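Local coordinates for protein tryptophan synthase alpha chain (Aquifex aeolicus, PDB 2EKC) that probably cleaves indoleglycerol phosphate to indole and glyceraldehyde 3-phosphate, as the alpha subunit of a tetrameric enzyme in the last step of tryptophan biosynthesis, at residues R193-K196 with K197-Y201. Residues are numbered along the deposited sequence; the frame is centred on the assembly and turned at random.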
# COMPACT_ATOMS: atom_id res chain seq x y z
N ARG A 193 5.70 13.94 15.92
CA ARG A 193 6.73 12.91 16.00
C ARG A 193 7.13 12.28 14.67
O ARG A 193 8.33 12.14 14.38
CB ARG A 193 6.28 11.82 16.97
CG ARG A 193 7.36 10.81 17.30
CD ARG A 193 7.03 10.11 18.59
NE ARG A 193 8.13 9.27 19.04
CZ ARG A 193 8.25 8.81 20.28
NH1 ARG A 193 7.35 9.13 21.20
NH2 ARG A 193 9.28 8.04 20.60
N ILE A 194 6.16 11.90 13.86
CA ILE A 194 6.47 11.29 12.57
C ILE A 194 7.00 12.36 11.61
O ILE A 194 7.84 12.08 10.75
CB ILE A 194 5.23 10.60 11.95
CG1 ILE A 194 5.59 9.98 10.60
CG2 ILE A 194 4.09 11.60 11.79
CD1 ILE A 194 6.72 8.95 10.66
N LYS A 195 6.52 13.59 11.78
CA LYS A 195 6.95 14.69 10.94
C LYS A 195 8.45 14.93 11.14
O LYS A 195 9.21 15.07 10.17
CB LYS A 195 6.17 15.96 11.29
CG LYS A 195 6.54 17.17 10.45
CD LYS A 195 5.59 18.32 10.71
CE LYS A 195 5.98 19.56 9.92
NZ LYS A 195 7.32 20.06 10.34
N LYS A 196 8.88 14.97 12.39
CA LYS A 196 10.29 15.18 12.70
C LYS A 196 11.13 14.01 12.19
O LYS A 196 12.26 14.20 11.73
CB LYS A 196 10.49 15.34 14.21
CG LYS A 196 10.05 16.70 14.75
CD LYS A 196 10.96 17.82 14.23
CE LYS A 196 10.61 19.16 14.85
NZ LYS A 196 11.49 20.26 14.35
N LYS A 197 10.59 12.81 12.27
CA LYS A 197 11.31 11.63 11.81
C LYS A 197 11.51 11.71 10.30
O LYS A 197 12.57 11.36 9.79
CB LYS A 197 10.55 10.36 12.16
CG LYS A 197 11.26 9.08 11.76
CD LYS A 197 12.12 8.53 12.88
CE LYS A 197 13.23 9.47 13.28
NZ LYS A 197 13.96 8.99 14.49
N VAL A 198 10.48 12.17 9.59
CA VAL A 198 10.58 12.28 8.14
C VAL A 198 11.62 13.32 7.75
O VAL A 198 12.34 13.14 6.76
CB VAL A 198 9.22 12.66 7.52
CG1 VAL A 198 9.39 12.92 6.03
CG2 VAL A 198 8.22 11.52 7.73
N GLU A 199 11.70 14.40 8.52
CA GLU A 199 12.67 15.44 8.23
C GLU A 199 14.07 14.83 8.32
O GLU A 199 14.93 15.13 7.50
CB GLU A 199 12.50 16.61 9.20
CG GLU A 199 11.05 17.11 9.27
CD GLU A 199 10.88 18.43 9.99
OE1 GLU A 199 11.60 18.67 10.98
OE2 GLU A 199 10.02 19.22 9.57
N GLU A 200 14.29 13.97 9.31
CA GLU A 200 15.58 13.29 9.46
C GLU A 200 15.78 12.44 8.22
O GLU A 200 16.86 12.44 7.61
CB GLU A 200 15.59 12.37 10.68
CG GLU A 200 15.90 13.04 12.00
CD GLU A 200 16.11 12.03 13.12
OE1 GLU A 200 15.11 11.47 13.61
OE2 GLU A 200 17.28 11.78 13.49
N TYR A 201 14.74 11.71 7.86
CA TYR A 201 14.76 10.83 6.69
C TYR A 201 15.17 11.63 5.46
O TYR A 201 15.99 11.17 4.67
CB TYR A 201 13.36 10.23 6.49
CG TYR A 201 13.16 9.48 5.19
CD1 TYR A 201 13.51 8.14 5.06
CD2 TYR A 201 12.59 10.12 4.09
CE1 TYR A 201 13.29 7.45 3.86
CE2 TYR A 201 12.36 9.44 2.89
CZ TYR A 201 12.71 8.11 2.78
OH TYR A 201 12.46 7.44 1.61
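I194 and V198 meet one helical turn apart on the buried face of helix 192-204. CD1 of I194 lies 4.2 Å from CG2 of V198. The I194 chain reaches it because CG1 stands anti to the backbone N (chi1 180°) and chi2 (59°) then turns CD1 forward along the helix, toward V198. Beneath the two side chains the backbone is regular. V198 N gives a hydrogen bond of 2.9 Å to I194 O, and K197 N and E200 N bond in the same way to R193 O and K196 O. The helix packs on the outside of an eight-stranded parallel beta/alpha barrel, the TIM-barrel fold of the TrpA family. Here I194 rests on F176 of strand 174-177, and V198 on V209 of strand 209-212. The solvent side, next round the helix, is looser and carries charge. K195 and E199 form a salt bridge, with K195 NZ 2.9 Å from E199 OE2. The ammonium comes from above the carboxylate plane, 42° out of it. A bend at the last torsion of K195 turns NZ to the acid. The second oxygen, E199 OE1, faces exposed K196, but this bridge is long, at 3.7 Å from K196 NZ. One carboxylate thus meets two lysines, which would probably favour its charged form. K197 stands apart from this network; its NZ hydrogen-bonds to the backbone oxygen of S158.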